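PDB 2V84: Spermidine/putrescine ABC transporter, periplasmic binding protein from Treponema pallidum, which probably binds polyamines such as spermidine and putrescine, serving as the substrate receptor of an ABC transporter. Local coordinates for residues K138-S143 / D220-H225; A230-T235 / I243-P248. One frame throughout, in Å; residues are numbered along the deposited sequence.

Interaction 1. Residues K138-S143 / D220-H225; sequences KKAVPS and DFVVAH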
loop_
_atom_site.group_PDB
_atom_site.type_symbol
_atom_site.label_atom_id
_atom_site.label_comp_id
_atom_site.label_asym_id
_atom_site.label_seq_id
_atom_site.Cartn_x
_atom_site.Cartn_y
_atom_site.Cartn_z
ATOM N N LYS A 138 -18.133 14.301 6.684
ATOM C CA LYS A 138 -19.535 14.372 6.244
ATOM C C LYS A 138 -20.323 15.494 6.898
ATOM O O LYS A 138 -21.355 15.929 6.367
ATOM C CB LYS A 138 -20.260 13.065 6.566
ATOM C CG LYS A 138 -19.841 11.853 5.785
ATOM C CD LYS A 138 -20.886 10.734 5.910
ATOM C CE LYS A 138 -20.844 10.038 7.263
ATOM N NZ LYS A 138 -21.745 8.838 7.325
ATOM N N LYS A 139 -19.884 15.941 8.074
ATOM C CA LYS A 139 -20.531 17.090 8.693
ATOM C C LYS A 139 -20.070 18.398 8.042
ATOM O O LYS A 139 -20.838 19.354 7.964
ATOM C CB LYS A 139 -20.395 17.094 10.236
ATOM C CG LYS A 139 -19.015 17.393 10.800
ATOM C CD LYS A 139 -18.924 17.065 12.305
ATOM C CE LYS A 139 -17.507 16.537 12.659
ATOM N NZ LYS A 139 -17.323 16.364 14.133
ATOM N N ALA A 140 -18.831 18.434 7.550
ATOM C CA ALA A 140 -18.326 19.630 6.878
ATOM C C ALA A 140 -18.645 19.656 5.372
ATOM O O ALA A 140 -18.748 20.724 4.760
ATOM C CB ALA A 140 -16.849 19.779 7.118
ATOM N N VAL A 141 -18.801 18.474 4.782
ATOM C CA VAL A 141 -19.135 18.360 3.362
ATOM C C VAL A 141 -20.336 17.440 3.213
ATOM O O VAL A 141 -20.157 16.242 2.988
ATOM C CB VAL A 141 -17.945 17.775 2.522
ATOM C CG1 VAL A 141 -18.162 18.063 1.068
ATOM C CG2 VAL A 141 -16.604 18.352 2.963
ATOM N N PRO A 142 -21.561 17.976 3.366
ATOM C CA PRO A 142 -22.763 17.124 3.333
ATOM C C PRO A 142 -23.101 16.541 1.955
ATOM O O PRO A 142 -23.660 15.435 1.889
ATOM C CB PRO A 142 -23.878 18.051 3.810
ATOM C CG PRO A 142 -23.189 19.265 4.357
ATOM C CD PRO A 142 -21.912 19.384 3.619
ATOM N N SER A 143 -22.724 17.246 0.885
ATOM C CA SER A 143 -22.987 16.783 -0.489
ATOM C C SER A 143 -21.699 16.622 -1.315
ATOM O O SER A 143 -20.920 17.556 -1.460
ATOM C CB SER A 143 -23.990 17.723 -1.193
ATOM O OG SER A 143 -24.301 17.247 -2.501
ATOM N N ASP A 220 -8.865 20.470 9.887
ATOM C CA ASP A 220 -8.060 21.309 8.996
ATOM C C ASP A 220 -8.214 20.891 7.540
ATOM O O ASP A 220 -8.344 21.748 6.661
ATOM C CB ASP A 220 -6.582 21.237 9.368
ATOM C CG ASP A 220 -6.213 22.141 10.526
ATOM O OD1 ASP A 220 -7.107 22.783 11.130
ATOM O OD2 ASP A 220 -5.002 22.188 10.828
ATOM N N PHE A 221 -8.177 19.583 7.284
ATOM C CA PHE A 221 -8.530 19.063 5.966
ATOM C C PHE A 221 -9.894 18.422 6.092
ATOM O O PHE A 221 -10.118 17.650 7.026
ATOM C CB PHE A 221 -7.557 17.993 5.450
ATOM C CG PHE A 221 -6.099 18.410 5.410
ATOM C CD1 PHE A 221 -5.712 19.750 5.426
ATOM C CD2 PHE A 221 -5.113 17.434 5.296
ATOM C CE1 PHE A 221 -4.350 20.098 5.368
ATOM C CE2 PHE A 221 -3.768 17.768 5.235
ATOM C CZ PHE A 221 -3.380 19.103 5.273
ATOM N N VAL A 222 -10.805 18.715 5.168
ATOM C CA VAL A 222 -12.145 18.116 5.254
ATOM C C VAL A 222 -12.335 16.995 4.232
ATOM O O VAL A 222 -13.283 16.208 4.313
ATOM C CB VAL A 222 -13.305 19.169 5.195
ATOM C CG1 VAL A 222 -13.252 20.114 6.398
ATOM C CG2 VAL A 222 -13.291 19.950 3.870
ATOM N N VAL A 223 -11.402 16.919 3.286
ATOM C CA VAL A 223 -11.322 15.820 2.339
ATOM C C VAL A 223 -9.835 15.544 2.193
ATOM O O VAL A 223 -9.048 16.456 1.975
ATOM C CB VAL A 223 -11.871 16.182 0.951
ATOM C CG1 VAL A 223 -11.699 14.996 0.010
ATOM C CG2 VAL A 223 -13.337 16.568 1.003
ATOM N N ALA A 224 -9.441 14.284 2.325
ATOM C CA ALA A 224 -8.027 13.958 2.118
ATOM C C ALA A 224 -7.837 12.617 1.468
ATOM O O ALA A 224 -8.583 11.686 1.713
ATOM C CB ALA A 224 -7.245 14.027 3.446
ATOM N N HIS A 225 -6.805 12.536 0.627
ATOM C CA HIS A 225 -6.366 11.296 -0.003
ATOM C C HIS A 225 -5.467 10.532 0.989
ATOM O O HIS A 225 -4.580 11.132 1.607
ATOM C CB HIS A 225 -5.560 11.720 -1.231
ATOM C CG HIS A 225 -5.102 10.604 -2.112
ATOM N ND1 HIS A 225 -4.030 10.757 -2.957
ATOM C CD2 HIS A 225 -5.558 9.343 -2.302
ATOM C CE1 HIS A 225 -3.846 9.643 -3.644
ATOM N NE2 HIS A 225 -4.759 8.765 -3.265
#
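V222 faces A140 and V141 across a small apolar contact at the end of an antiparallel strand pair in the mixed sheet of this solute-binding fold. Strands 125-137 and 223-226 are paired through backbone hydrogen bonding of A224 with A135, which a bond of V222 with N137 continues just before the second strand; past N137 the first strand gives way to the loop that carries A140 and V141. The nearest CA atoms across the segments, those of A140 and V222, are 6.6 Å apart, and no hydrogen bond joins the segments, so methyl packing carries the contact. Followed outward, V222 meets both partners at its branch point, where CB is 4.1 Å from V141 CG2 and equally far from A140 CB. With chi1 at -64°, CG1 lies beside the backbone N and comes to 3.7 Å from A140 CB. The other branch, CG2, is wedged between the backbone N and the carbonyl carbon, and reaches V141 CG2 at 3.8 Å. The two methyls of V222 are thus divided between neighbouring loop residues. V141 contributes one branch, while its flanks are packed by V136, R153 and L156, which makes the loop residue part of the buried interior. The same V141 CG2 also extends to the strand beyond V222, approaching V223 CG2 at 4.2 Å.

Interaction 2. Residues A230-T235 / I243-P248; sequences AFFAET and IDFFIP
F232 and F245 meet through different first torsions: F232 CG lies beside its backbone N and anti to the carbonyl carbon (chi1 -72°), which brings its ring from the helix to the strand, whereas F245 CG is anti to its backbone N (chi1 174°), which sets its ring next to F231. The strand backbone itself points F245 CB toward the helix, and this atom sits at the edge of the F232 ring, near its plane, 3.7 Å from F232 CE2. I243 CD1 approaches the same ring obliquely, 3.9 Å from F232 CE1; the two side chains run past each other in opposite directions. The CD1 methyl of I243 also meets T235 tip to tip, 3.9 Å from T235 CG2. F231 joins at the other end of the contact, its CD2 4.0 Å from F245 CD1, with the two side chains crossing at about a right angle. T235 OG1 makes a weak hydrogen bond of 3.3 Å to F231 O, a local tie within 230-235. Around this apolar seam the aromatic cluster continues: Y311 stacks on F232, H240 meets it edge-to-face, and F216 does the same with F231. D244, whose CB points away from the helix, is held by R146 and Y144. Helix 230-234 and strand 243-246 have axes 10.5 Å apart at closest and run at 157°, nearly antiparallel. Strands 223-226 and 243-246 both pair antiparallel with 125-137, so the helix between them belongs to a beta-alpha-beta crossover that leaves one strand between its two ends, with F245 about 10 Å, side chain to side chain, from E168 of the predicted spermidine site.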
loop_
_atom_site.group_PDB
_atom_site.type_symbol
_atom_site.label_atom_id
_atom_site.label_comp_id
_atom_site.label_asym_id
_atom_site.label_seq_id
_atom_site.Cartn_x
_atom_site.Cartn_y
_atom_site.Cartn_z
ATOM N N ALA A 230 -4.997 4.935 8.667
ATOM C CA ALA A 230 -4.480 6.179 9.262
ATOM C C ALA A 230 -5.587 7.137 9.708
ATOM O O ALA A 230 -5.559 7.659 10.817
ATOM C CB ALA A 230 -3.523 6.876 8.301
ATOM N N PHE A 231 -6.575 7.377 8.849
ATOM C CA PHE A 231 -7.696 8.259 9.207
ATOM C C PHE A 231 -8.381 7.752 10.466
ATOM O O PHE A 231 -8.698 8.518 11.381
ATOM C CB PHE A 231 -8.707 8.306 8.050
ATOM C CG PHE A 231 -8.215 9.047 6.836
ATOM C CD1 PHE A 231 -8.036 10.431 6.888
ATOM C CD2 PHE A 231 -7.972 8.385 5.641
ATOM C CE1 PHE A 231 -7.590 11.142 5.770
ATOM C CE2 PHE A 231 -7.525 9.092 4.503
ATOM C CZ PHE A 231 -7.325 10.483 4.581
ATOM N N PHE A 232 -8.612 6.447 10.523
ATOM C CA PHE A 232 -9.403 5.909 11.622
ATOM C C PHE A 232 -8.593 5.733 12.901
ATOM O O PHE A 232 -9.137 5.868 13.984
ATOM C CB PHE A 232 -10.113 4.628 11.183
ATOM C CG PHE A 232 -11.249 4.872 10.217
ATOM C CD1 PHE A 232 -12.494 5.301 10.683
ATOM C CD2 PHE A 232 -11.072 4.673 8.849
ATOM C CE1 PHE A 232 -13.549 5.536 9.803
ATOM C CE2 PHE A 232 -12.121 4.913 7.947
ATOM C CZ PHE A 232 -13.368 5.328 8.434
ATOM N N ALA A 233 -7.297 5.455 12.783
ATOM C CA ALA A 233 -6.426 5.375 13.970
ATOM C C ALA A 233 -6.304 6.733 14.635
ATOM O O ALA A 233 -6.245 6.846 15.875
ATOM C CB ALA A 233 -5.048 4.850 13.576
ATOM N N GLU A 234 -6.324 7.774 13.812
ATOM C CA GLU A 234 -6.025 9.128 14.256
ATOM C C GLU A 234 -7.241 9.939 14.705
ATOM O O GLU A 234 -7.093 11.012 15.304
ATOM C CB GLU A 234 -5.317 9.856 13.126
ATOM C CG GLU A 234 -4.653 11.133 13.537
ATOM C CD GLU A 234 -3.209 10.935 13.889
ATOM O OE1 GLU A 234 -2.540 10.099 13.228
ATOM O OE2 GLU A 234 -2.750 11.632 14.816
ATOM N N THR A 235 -8.440 9.451 14.410
ATOM C CA THR A 235 -9.666 10.154 14.799
ATOM C C THR A 235 -10.345 9.359 15.903
ATOM O O THR A 235 -10.468 8.144 15.778
ATOM C CB THR A 235 -10.631 10.329 13.585
ATOM O OG1 THR A 235 -10.043 11.210 12.623
ATOM C CG2 THR A 235 -11.956 10.935 14.017
ATOM N N ILE A 243 -17.180 10.091 9.284
ATOM C CA ILE A 243 -16.200 9.914 8.217
ATOM C C ILE A 243 -16.764 8.997 7.147
ATOM O O ILE A 243 -17.256 7.916 7.439
ATOM C CB ILE A 243 -14.852 9.300 8.712
ATOM C CG1 ILE A 243 -14.285 10.072 9.902
ATOM C CG2 ILE A 243 -13.801 9.267 7.564
ATOM C CD1 ILE A 243 -13.148 9.360 10.606
ATOM N N ASP A 244 -16.655 9.419 5.890
ATOM C CA ASP A 244 -16.914 8.521 4.788
ATOM C C ASP A 244 -15.587 8.339 4.115
ATOM O O ASP A 244 -15.060 9.290 3.529
ATOM C CB ASP A 244 -17.909 9.152 3.812
ATOM C CG ASP A 244 -18.335 8.215 2.702
ATOM O OD1 ASP A 244 -17.881 7.048 2.633
ATOM O OD2 ASP A 244 -19.140 8.669 1.856
ATOM N N PHE A 245 -15.035 7.138 4.252
ATOM C CA PHE A 245 -13.850 6.744 3.536
ATOM C C PHE A 245 -14.334 5.868 2.408
ATOM O O PHE A 245 -15.143 4.962 2.643
ATOM C CB PHE A 245 -12.869 5.949 4.427
ATOM C CG PHE A 245 -11.709 5.424 3.669
ATOM C CD1 PHE A 245 -10.575 6.207 3.478
ATOM C CD2 PHE A 245 -11.782 4.182 3.049
ATOM C CE1 PHE A 245 -9.550 5.744 2.687
ATOM C CE2 PHE A 245 -10.747 3.711 2.290
ATOM C CZ PHE A 245 -9.630 4.497 2.097
ATOM N N PHE A 246 -13.844 6.129 1.201
ATOM C CA PHE A 246 -14.166 5.310 0.031
ATOM C C PHE A 246 -12.997 5.262 -0.923
ATOM O O PHE A 246 -12.217 6.202 -1.017
ATOM C CB PHE A 246 -15.399 5.857 -0.723
ATOM C CG PHE A 246 -15.325 7.326 -1.016
ATOM C CD1 PHE A 246 -15.760 8.257 -0.077
ATOM C CD2 PHE A 246 -14.861 7.784 -2.237
ATOM C CE1 PHE A 246 -15.684 9.631 -0.334
ATOM C CE2 PHE A 246 -14.781 9.138 -2.506
ATOM C CZ PHE A 246 -15.195 10.073 -1.546
ATOM N N ILE A 247 -12.892 4.157 -1.646
ATOM C CA ILE A 247 -12.010 4.075 -2.798
ATOM C C ILE A 247 -12.957 4.269 -3.981
ATOM O O ILE A 247 -13.913 3.508 -4.109
ATOM C CB ILE A 247 -11.322 2.689 -2.866
ATOM C CG1 ILE A 247 -10.506 2.434 -1.593
ATOM C CG2 ILE A 247 -10.490 2.546 -4.162
ATOM C CD1 ILE A 247 -10.483 0.974 -1.124
ATOM N N PRO A 248 -12.729 5.303 -4.830
ATOM C CA PRO A 248 -13.636 5.574 -5.933
ATOM C C PRO A 248 -13.869 4.339 -6.816
ATOM O O PRO A 248 -12.905 3.681 -7.223
ATOM C CB PRO A 248 -12.912 6.683 -6.699
ATOM C CG PRO A 248 -12.173 7.412 -5.608
ATOM C CD PRO A 248 -11.652 6.310 -4.745
#

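Followed from the N terminus, the chain first reaches these contacts where strand 125-137 leads into the loop at 138-143. The chain then makes strand 160-162 and several helices before 220-225 returns to this loop, so interaction 1 closes a long excursion of 76 intervening residues. Interaction 2 opens only afterwards: helix 228-234 follows strand 223-226 directly, and just seven residues separate its two segments. The contacts are therefore in series, neither nesting nor crossing, with centres 11 Å apart. They touch where A224 O lies 3.4 Å from F231 CZ and K138 CG lies 3.9 Å from D244 CB. Together they tie the loop and the crossover helix to one mixed sheet.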